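Local coordinates for PvdO (Pseudomonas aeruginosa, PDB 5HHA), which probably takes part in pyoverdine chromophore maturation in the periplasm, as a calcium-binding relative of the formylglycine-generating oxidases, at residues F50-P55 with P67-T72; F196-G201 with H214-E219; C224-Y229 with W239-C244. One frame throughout, in Å; residues are numbered along the deposited sequence. Where two conformers were deposited one is given.

In the fold
Contact 2 is the buried one, its centre about 9 Å from the centre of the chain, whereas contacts 1 and 3 are partly buried, each centred about 18 Å from that centre. Contacts 1 and 2 reach the same mixed sheet at different places. Contact 1 pairs strands 42-52 and 69-73, and contact 2 meets the chain leading into strand 218-221, close to the calcium site. Contact 3 joins the end of strand 223-224 and the loop after it to a later part of the same connection to 247-251. Chemistry follows place: a backbone ladder in contact 1, one asparagine amide in contact 2, a disulfide and ring stack in contact 3. Y229 of contact 3 packs against H69 and M52 of contact 1.

Contact 1 of 3, residues F50-P55 with P67-T72; sequences FTMGTP and PLHDVT
M52 and H69 form an antiparallel hydrogen-bonded pair, and their side chains run alongside each other on the same face of the sheet. With CG anti to the backbone N (chi1 -172°) and the chain extended, M52 passes CB, CG and SD in turn along H69. Its CB stands over one face of the imidazole, 4.0 Å from the ring centroid and 28° off the normal. CG then lies 3.8 Å from H69 CE1. SD reaches 3.6 Å from H69 NE2, an oblique sulfur-aromatic approach, and touches V71 CG2 at 4.1 Å. The terminal CE goes on to pack against Y229. The imidazole is held by its ND1, which donates to P67 O at 2.9 Å. On the other face of the sheet T51 OG1 donates to D70 OD1 over 2.7 Å, meeting the oxygen from above the carboxylate plane. Beyond the strand, L68 CD2 lies 3.5 Å from G53 C, so a leucine methyl covers the chain where it leaves the pairing. Reciprocal backbone bonds join F50 with V71 and M52 with H69, making this an antiparallel ladder between strands 42-52 and 69-73. Helix 154-162 packs against F50 and M52 through E158, and Y229 covers H69.

Contact 2 of 3, residues F196-G201 with H214-E219; sequences FTSPVG and HGNVYE
N216 turns its carboxamide onto S198 through two unlike torsions: chi1 at -140°, away from the staggered positions, and chi2 at 7°, which nearly eclipses OD1 with CA. The backbone under it is bent too, since its phi and psi and the weak bond from V217 N to G215 O fit a classic gamma turn. On the facing loop, S198 holds OG between its backbone N and carbonyl carbon, which turns OG toward the N216 amide.

The amide then reads both backbone polar atoms of a single residue. S198 N donates to N216 OD1 at 2.9 Å, in the carbonyl plane and on a lone pair, with an N-H...O angle of 167°. N216 ND2 returns a bond to S198 O at 3.0 Å. That carbonyl lies close to the amide plane of N216, although the donor is tilted from the carbonyl plane of S198. The side chain thus copies the paired N-H and C=O contacts of a neighbouring strand in a place where neither N216 nor S198 belongs to a strand. S198 OG adds a weak contact to OD1 at 3.1 Å.

T197 flanks the polar pair: its CB makes a close van der Waals approach to N216 OD1 at 3.3 Å, and its CG2 packs against V217 CG1 at 3.6 Å, an apolar contact. The hydroxyl of T197 is engaged elsewhere, with Q124.

OD1 also accepts from ND2 of the calcium ligand N186, and that same ND2 bonds to F196 O. Two N-H donors therefore converge on one buried oxygen and would be expected to polarise the amide. Together with F196 O, N216 probably restricts the rotation of the N186 amide, consistent with a second-shell role behind the calcium ion, which lies about 7 Å from the S198 side chain.

Contact 3 of 3, residues C224-Y229 with W239-C244; sequences CWHDHY and WMEEKC
H226 lies flat against W239, and this pair is a tightly packed part of the contact. The imidazole and the six-membered ring of the indole have centroids 3.5 Å apart and planes only 6° from parallel, a face-to-face stack. The overlap extends over both rings of the indole, for H226 CE1 sits 3.3 Å from W239 CG, above its five-membered ring. At the other end of the side chain, H226 CB makes a CH-pi contact 4.0 Å from the centroid of the six-membered ring. In W239, chi1 (-165°) carries the indole toward H226, and chi2 near zero sets the turn of its plane. The far rim of the indole is met near its plane by H228 O, 3.4 Å from W239 CZ3. That carbonyl is also a hydrogen-bond acceptor for R266. The imidazole of H228 approaches only obliquely.

A second fixed point is the disulfide between C224 and C244, with SG-SG at 2.0 Å. It closes the long excursion between strands 223-224 and 247-251 in this sulfatase-modifying-factor-like domain, tying the end of the first strand to the chain that leads into the next. Just inside it, C224 N donates to W239 O over 3.0 Å, and D223 holds the backbone N of W239.

The exposed side has little packing but one strong polar bond. E241 bends at chi2 and brings OE2 to 2.7 Å from H226 NE2. The bond is nearly straight and uses the anti lone pair of the carboxylate, and OE2 lies 2° from the imidazole plane, so the ring is gripped at its edge while W239 covers a face. M240, also exposed, is the loose part: it curls round at chi2 and chi3 and touches C224 SG with CE at 3.8 Å.

Contact 1 of 3, residues F50-P55 with P67-T72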
loop_
_atom_site.group_PDB
_atom_site.type_symbol
_atom_site.label_atom_id
_atom_site.label_comp_id
_atom_site.label_asym_id
_atom_site.label_seq_id
_atom_site.Cartn_x
_atom_site.Cartn_y
_atom_site.Cartn_z
ATOM N N PHE A 50 -18.157 0.221 2.384
ATOM C CA PHE A 50 -17.749 -1.172 2.264
ATOM C C PHE A 50 -17.618 -1.796 3.634
ATOM O O PHE A 50 -17.523 -1.104 4.618
ATOM C CB PHE A 50 -16.425 -1.327 1.479
ATOM C CG PHE A 50 -15.172 -1.105 2.313
ATOM C CD1 PHE A 50 -14.861 0.133 2.870
ATOM C CD2 PHE A 50 -14.286 -2.165 2.529
ATOM C CE1 PHE A 50 -13.710 0.300 3.618
ATOM C CE2 PHE A 50 -13.143 -1.991 3.286
ATOM C CZ PHE A 50 -12.850 -0.754 3.811
ATOM N N THR A 51 -17.583 -3.118 3.684
ATOM C CA THR A 51 -17.358 -3.812 4.928
ATOM C C THR A 51 -15.865 -4.096 5.087
ATOM O O THR A 51 -15.243 -4.746 4.232
ATOM C CB THR A 51 -18.145 -5.142 4.955
ATOM O OG1 THR A 51 -19.541 -4.872 4.776
ATOM C CG2 THR A 51 -17.917 -5.900 6.256
ATOM N N MET A 52 -15.312 -3.609 6.180
ATOM C CA MET A 52 -13.898 -3.750 6.485
ATOM C C MET A 52 -13.694 -4.824 7.528
ATOM O O MET A 52 -14.481 -4.939 8.491
ATOM C CB MET A 52 -13.373 -2.412 7.006
ATOM C CG MET A 52 -11.864 -2.362 7.172
ATOM S SD MET A 52 -11.358 -0.726 7.750
ATOM C CE MET A 52 -9.576 -0.887 7.743
ATOM N N GLY A 53 -12.639 -5.612 7.347
ATOM C CA GLY A 53 -12.324 -6.719 8.224
ATOM C C GLY A 53 -12.527 -8.031 7.508
ATOM O O GLY A 53 -12.732 -8.069 6.279
ATOM N N THR A 54 -12.509 -9.118 8.266
ATOM C CA THR A 54 -12.505 -10.461 7.706
ATOM C C THR A 54 -13.513 -11.365 8.432
ATOM O O THR A 54 -13.511 -11.392 9.650
ATOM C CB THR A 54 -11.083 -11.044 7.852
ATOM O OG1 THR A 54 -10.157 -10.174 7.187
ATOM C CG2 THR A 54 -10.975 -12.407 7.273
ATOM N N PRO A 55 -14.309 -12.131 7.705
ATOM C CA PRO A 55 -15.191 -13.106 8.357
ATOM C C PRO A 55 -14.419 -14.130 9.190
ATOM O O PRO A 55 -13.327 -14.521 8.807
ATOM C CB PRO A 55 -15.916 -13.762 7.179
ATOM C CG PRO A 55 -15.821 -12.743 6.051
ATOM C CD PRO A 55 -14.478 -12.109 6.248
ATOM N N PRO A 67 -13.877 -6.467 14.822
ATOM C CA PRO A 67 -15.077 -6.940 14.115
ATOM C C PRO A 67 -15.208 -6.399 12.702
ATOM O O PRO A 67 -14.730 -5.295 12.376
ATOM C CB PRO A 67 -16.232 -6.406 14.973
ATOM C CG PRO A 67 -15.628 -5.257 15.699
ATOM C CD PRO A 67 -14.204 -5.643 15.987
ATOM N N LEU A 68 -15.887 -7.150 11.866
ATOM C CA LEU A 68 -16.370 -6.640 10.603
ATOM C C LEU A 68 -17.136 -5.374 10.897
ATOM O O LEU A 68 -17.942 -5.332 11.847
ATOM C CB LEU A 68 -17.291 -7.655 9.966
ATOM C CG LEU A 68 -16.620 -8.905 9.421
ATOM C CD1 LEU A 68 -17.625 -10.029 9.256
ATOM C CD2 LEU A 68 -15.963 -8.550 8.097
ATOM N N HIS A 69 -16.930 -4.334 10.106
ATOM C CA HIS A 69 -17.613 -3.060 10.373
ATOM C C HIS A 69 -17.635 -2.287 9.075
ATOM O O HIS A 69 -16.682 -2.335 8.274
ATOM C CB HIS A 69 -16.914 -2.274 11.501
ATOM C CG HIS A 69 -15.515 -1.854 11.153
ATOM N ND1 HIS A 69 -14.477 -2.755 11.029
ATOM C CD2 HIS A 69 -15.009 -0.643 10.815
ATOM C CE1 HIS A 69 -13.381 -2.110 10.669
ATOM N NE2 HIS A 69 -13.677 -0.827 10.530
ATOM N N ASP A 70 -18.715 -1.550 8.819
ATOM C CA ASP A 70 -18.868 -0.873 7.551
ATOM C C ASP A 70 -18.304 0.543 7.652
ATOM O O ASP A 70 -18.474 1.232 8.647
ATOM C CB ASP A 70 -20.328 -0.837 7.127
ATOM C CG ASP A 70 -20.827 -2.184 6.658
ATOM O OD1 ASP A 70 -20.135 -3.199 6.829
ATOM O OD2 ASP A 70 -21.977 -2.245 6.182
ATOM N N VAL A 71 -17.570 0.927 6.624
ATOM C CA VAL A 71 -16.901 2.222 6.550
ATOM C C VAL A 71 -17.408 2.953 5.321
ATOM O O VAL A 71 -17.593 2.365 4.261
ATOM C CB VAL A 71 -15.367 2.034 6.472
ATOM C CG1 VAL A 71 -14.650 3.355 6.309
ATOM C CG2 VAL A 71 -14.885 1.320 7.674
ATOM N N THR A 72 -17.632 4.252 5.502
ATOM C CA THR A 72 -18.212 5.105 4.471
ATOM C C THR A 72 -17.263 6.182 3.993
ATOM O O THR A 72 -16.653 6.870 4.798
ATOM C CB THR A 72 -19.487 5.789 5.032
ATOM O OG1 THR A 72 -20.447 4.775 5.357
ATOM C CG2 THR A 72 -20.087 6.789 4.059
#

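Contact 2 of 3, residues F196-G201 with H214-E219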
loop_
_atom_site.group_PDB
_atom_site.type_symbol
_atom_site.label_atom_id
_atom_site.label_comp_id
_atom_site.label_asym_id
_atom_site.label_seq_id
_atom_site.Cartn_x
_atom_site.Cartn_y
_atom_site.Cartn_z
ATOM N N PHE A 196 12.554 -10.864 -5.989
ATOM C CA PHE A 196 12.346 -9.664 -5.197
ATOM C C PHE A 196 11.142 -8.920 -5.760
ATOM O O PHE A 196 10.195 -9.556 -6.203
ATOM C CB PHE A 196 13.634 -8.837 -5.148
ATOM C CG PHE A 196 14.804 -9.636 -4.668
ATOM C CD1 PHE A 196 14.989 -9.865 -3.328
ATOM C CD2 PHE A 196 15.671 -10.222 -5.573
ATOM C CE1 PHE A 196 16.059 -10.626 -2.879
ATOM C CE2 PHE A 196 16.753 -10.989 -5.136
ATOM C CZ PHE A 196 16.937 -11.188 -3.801
ATOM N N THR A 197 11.121 -7.587 -5.710
ATOM C CA THR A 197 9.958 -6.856 -6.231
ATOM C C THR A 197 9.906 -6.922 -7.758
ATOM O O THR A 197 10.921 -7.223 -8.429
ATOM C CB THR A 197 9.944 -5.406 -5.760
ATOM O OG1 THR A 197 11.184 -4.804 -6.153
ATOM C CG2 THR A 197 9.783 -5.312 -4.254
ATOM N N SER A 198 8.739 -6.630 -8.299
ATOM C CA SER A 198 8.469 -6.582 -9.715
ATOM C C SER A 198 8.146 -5.147 -10.096
ATOM O O SER A 198 7.705 -4.347 -9.283
ATOM C CB SER A 198 7.259 -7.479 -10.028
ATOM O OG SER A 198 6.201 -7.279 -9.069
ATOM N N PRO A 199 8.352 -4.790 -11.372
ATOM C CA PRO A 199 7.907 -3.467 -11.797
ATOM C C PRO A 199 6.445 -3.308 -11.463
ATOM O O PRO A 199 5.667 -4.250 -11.573
ATOM C CB PRO A 199 8.137 -3.474 -13.321
ATOM C CG PRO A 199 9.134 -4.555 -13.546
ATOM C CD PRO A 199 8.941 -5.580 -12.461
ATOM N N VAL A 200 6.037 -2.112 -11.088
ATOM C CA VAL A 200 4.642 -1.905 -10.734
ATOM C C VAL A 200 3.763 -2.236 -11.938
ATOM O O VAL A 200 4.123 -1.941 -13.094
ATOM C CB VAL A 200 4.394 -0.483 -10.201
ATOM C CG1 VAL A 200 5.251 -0.239 -8.954
ATOM C CG2 VAL A 200 4.654 0.586 -11.287
ATOM N N GLY A 201 2.624 -2.880 -11.685
ATOM C CA GLY A 201 1.693 -3.201 -12.750
ATOM C C GLY A 201 2.055 -4.430 -13.569
ATOM O O GLY A 201 1.653 -4.520 -14.740
ATOM N N HIS A 214 -2.113 -6.808 -3.611
ATOM C CA HIS A 214 -1.992 -8.118 -2.964
ATOM C C HIS A 214 -0.609 -8.699 -2.984
ATOM O O HIS A 214 -0.415 -9.870 -2.686
ATOM C CB HIS A 214 -3.065 -9.059 -3.500
ATOM C CG HIS A 214 -4.424 -8.454 -3.368
ATOM N ND1 HIS A 214 -5.280 -8.623 -2.295
ATOM C CD2 HIS A 214 -5.010 -7.558 -4.173
ATOM C CE1 HIS A 214 -6.345 -7.853 -2.468
ATOM N NE2 HIS A 214 -6.206 -7.215 -3.618
ATOM N N GLY A 215 0.387 -7.873 -3.291
ATOM C CA GLY A 215 1.764 -8.326 -3.198
ATOM C C GLY A 215 2.749 -7.196 -3.452
ATOM O O GLY A 215 2.418 -5.999 -3.375
ATOM N N ASN A 216 3.969 -7.604 -3.764
ATOM C CA ASN A 216 5.075 -6.720 -4.117
ATOM C C ASN A 216 5.735 -6.142 -2.864
ATOM O O ASN A 216 6.815 -6.589 -2.481
ATOM C CB ASN A 216 4.696 -5.686 -5.193
ATOM C CG ASN A 216 5.808 -5.471 -6.208
ATOM O OD1 ASN A 216 6.807 -6.173 -6.194
ATOM N ND2 ASN A 216 5.617 -4.504 -7.105
ATOM N N VAL A 217 5.101 -5.161 -2.209
ATOM C CA VAL A 217 5.593 -4.618 -0.956
ATOM C C VAL A 217 4.441 -4.328 -0.016
ATOM O O VAL A 217 3.324 -4.035 -0.449
ATOM C CB VAL A 217 6.381 -3.277 -1.170
ATOM C CG1 VAL A 217 7.680 -3.516 -1.900
ATOM C CG2 VAL A 217 5.579 -2.237 -1.919
ATOM N N TYR A 218 4.731 -4.395 1.276
ATOM C CA TYR A 218 3.858 -3.719 2.251
ATOM C C TYR A 218 3.866 -2.221 1.986
ATOM O O TYR A 218 4.761 -1.709 1.295
ATOM C CB TYR A 218 4.381 -3.967 3.667
ATOM C CG TYR A 218 3.808 -5.193 4.344
ATOM C CD1 TYR A 218 2.640 -5.093 5.088
ATOM C CD2 TYR A 218 4.426 -6.435 4.261
ATOM C CE1 TYR A 218 2.106 -6.181 5.749
ATOM C CE2 TYR A 218 3.890 -7.541 4.928
ATOM C CZ TYR A 218 2.718 -7.398 5.657
ATOM O OH TYR A 218 2.146 -8.455 6.377
ATOM N N GLU A 219 2.910 -1.519 2.572
ATOM C CA GLU A 219 2.754 -0.090 2.377
ATOM C C GLU A 219 2.458 0.592 3.688
ATOM O O GLU A 219 1.579 0.156 4.444
ATOM C CB GLU A 219 1.573 0.212 1.467
ATOM C CG GLU A 219 1.747 -0.295 0.046
ATOM C CD GLU A 219 0.454 -0.302 -0.728
ATOM O OE1 GLU A 219 -0.503 0.398 -0.316
ATOM O OE2 GLU A 219 0.391 -0.995 -1.771
#

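Contact 3 of 3, residues C224-Y229 with W239-C244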
loop_
_atom_site.group_PDB
_atom_site.type_symbol
_atom_site.label_atom_id
_atom_site.label_comp_id
_atom_site.label_asym_id
_atom_site.label_seq_id
_atom_site.Cartn_x
_atom_site.Cartn_y
_atom_site.Cartn_z
ATOM N N CYS A 224 -2.407 4.876 13.496
ATOM C CA CYS A 224 -1.738 4.235 14.612
ATOM C C CYS A 224 -2.258 2.824 14.799
ATOM O O CYS A 224 -3.355 2.513 14.409
ATOM C CB CYS A 224 -1.932 5.043 15.892
ATOM S SG CYS A 224 -1.121 6.666 15.738
ATOM N N TRP A 225 -1.444 1.983 15.410
ATOM C CA TRP A 225 -1.783 0.572 15.559
ATOM C C TRP A 225 -2.883 0.334 16.593
ATOM O O TRP A 225 -2.886 0.924 17.694
ATOM C CB TRP A 225 -0.536 -0.209 15.995
ATOM C CG TRP A 225 -0.846 -1.633 16.375
ATOM C CD1 TRP A 225 -1.198 -2.634 15.536
ATOM C CD2 TRP A 225 -0.832 -2.197 17.691
ATOM N NE1 TRP A 225 -1.414 -3.792 16.236
ATOM C CE2 TRP A 225 -1.196 -3.550 17.566
ATOM C CE3 TRP A 225 -0.553 -1.682 18.961
ATOM C CZ2 TRP A 225 -1.291 -4.409 18.664
ATOM C CZ3 TRP A 225 -0.649 -2.533 20.061
ATOM C CH2 TRP A 225 -1.004 -3.884 19.902
ATOM N N HIS A 226 -3.813 -0.558 16.245
ATOM C CA HIS A 226 -4.789 -1.108 17.180
ATOM C C HIS A 226 -4.921 -2.570 16.861
ATOM O O HIS A 226 -4.856 -2.987 15.707
ATOM C CB HIS A 226 -6.169 -0.409 17.074
ATOM C CG HIS A 226 -6.097 1.073 17.236
ATOM N ND1 HIS A 226 -5.736 1.912 16.216
ATOM C CD2 HIS A 226 -6.352 1.872 18.303
ATOM C CE1 HIS A 226 -5.705 3.157 16.647
ATOM N NE2 HIS A 226 -6.103 3.161 17.908
ATOM N N ASP A 227 -5.153 -3.343 17.911
ATOM C CA ASP A 227 -5.164 -4.795 17.851
ATOM C C ASP A 227 -6.543 -5.399 17.504
ATOM O O ASP A 227 -6.788 -6.595 17.750
ATOM C CB ASP A 227 -4.699 -5.294 19.230
ATOM C CG ASP A 227 -4.269 -6.724 19.229
ATOM O OD1 ASP A 227 -3.765 -7.230 18.197
ATOM O OD2 ASP A 227 -4.400 -7.340 20.308
ATOM N N HIS A 228 -7.410 -4.601 16.897
ATOM C CA HIS A 228 -8.809 -4.947 16.685
ATOM C C HIS A 228 -9.442 -3.747 16.003
ATOM O O HIS A 228 -8.767 -2.743 15.730
ATOM C CB HIS A 228 -9.452 -5.187 18.054
ATOM C CG HIS A 228 -9.351 -3.982 18.920
ATOM N ND1 HIS A 228 -8.388 -3.823 19.897
ATOM C CD2 HIS A 228 -10.025 -2.814 18.864
ATOM C CE1 HIS A 228 -8.506 -2.619 20.431
ATOM N NE2 HIS A 228 -9.485 -1.985 19.814
ATOM N N TYR A 229 -10.742 -3.824 15.763
ATOM C CA TYR A 229 -11.496 -2.702 15.202
ATOM C C TYR A 229 -12.578 -2.134 16.159
ATOM O O TYR A 229 -13.490 -1.459 15.710
ATOM C CB TYR A 229 -12.169 -3.117 13.907
ATOM C CG TYR A 229 -11.212 -3.338 12.749
ATOM C CD1 TYR A 229 -10.337 -2.324 12.310
ATOM C CD2 TYR A 229 -11.223 -4.534 12.041
ATOM C CE1 TYR A 229 -9.506 -2.510 11.216
ATOM C CE2 TYR A 229 -10.395 -4.713 10.933
ATOM C CZ TYR A 229 -9.552 -3.701 10.521
ATOM O OH TYR A 229 -8.733 -3.872 9.424
ATOM N N TRP A 239 -7.221 6.199 11.973
ATOM C CA TRP A 239 -7.423 6.001 13.394
ATOM C C TRP A 239 -6.156 6.372 14.109
ATOM O O TRP A 239 -5.220 5.573 14.199
ATOM C CB TRP A 239 -7.786 4.545 13.634
ATOM C CG TRP A 239 -8.365 4.221 14.963
ATOM C CD1 TRP A 239 -8.585 5.064 16.013
ATOM C CD2 TRP A 239 -8.797 2.922 15.374
ATOM N NE1 TRP A 239 -9.149 4.351 17.056
ATOM C CE2 TRP A 239 -9.264 3.034 16.692
ATOM C CE3 TRP A 239 -8.810 1.668 14.754
ATOM C CZ2 TRP A 239 -9.758 1.943 17.393
ATOM C CZ3 TRP A 239 -9.281 0.591 15.452
ATOM C CH2 TRP A 239 -9.756 0.732 16.770
ATOM N N MET A 240 -6.123 7.620 14.591
ATOM C CA MET A 240 -4.938 8.172 15.205
ATOM C C MET A 240 -5.002 8.150 16.726
ATOM O O MET A 240 -6.075 8.095 17.331
ATOM C CB MET A 240 -4.723 9.605 14.713
ATOM C CG MET A 240 -4.644 9.775 13.198
ATOM S SD MET A 240 -3.453 8.684 12.400
ATOM C CE MET A 240 -1.896 9.266 13.064
ATOM N N GLU A 241 -3.831 8.162 17.334
ATOM C CA GLU A 241 -3.705 8.331 18.771
ATOM C C GLU A 241 -2.686 9.445 18.947
ATOM O O GLU A 241 -1.863 9.701 18.058
ATOM C CB GLU A 241 -3.261 7.029 19.457
ATOM C CG GLU A 241 -4.211 5.829 19.240
ATOM C CD GLU A 241 -5.530 5.963 19.971
ATOM O OE1 GLU A 241 -5.593 6.825 20.876
ATOM O OE2 GLU A 241 -6.502 5.231 19.654
ATOM N N GLU A 242 -2.770 10.133 20.080
ATOM C CA GLU A 242 -1.902 11.268 20.341
ATOM C C GLU A 242 -0.453 10.815 20.230
ATOM O O GLU A 242 0.364 11.464 19.577
ATOM C CB GLU A 242 -2.184 11.828 21.733
ATOM C CG GLU A 242 -1.951 13.324 21.861
ATOM C CD GLU A 242 -2.631 13.903 23.089
ATOM O OE1 GLU A 242 -3.770 14.406 22.971
ATOM O OE2 GLU A 242 -2.029 13.846 24.179
ATOM N N LYS A 243 -0.150 9.684 20.861
ATOM C CA LYS A 243 1.189 9.127 20.852
ATOM C C LYS A 243 1.098 7.684 20.380
ATOM O O LYS A 243 0.246 6.932 20.862
ATOM C CB LYS A 243 1.798 9.156 22.258
ATOM C CG LYS A 243 1.754 10.520 22.933
ATOM C CD LYS A 243 2.276 10.452 24.361
ATOM C CE LYS A 243 2.373 11.851 24.968
ATOM N NZ LYS A 243 3.081 11.856 26.283
ATOM N N CYS A 244 1.975 7.307 19.449
ATOM C CA CYS A 244 1.960 5.968 18.853
ATOM C C CYS A 244 3.342 5.370 18.679
ATOM O O CYS A 244 4.160 5.870 17.909
ATOM C CB CYS A 244 1.299 6.010 17.482
ATOM S SG CYS A 244 -0.201 6.946 17.498
#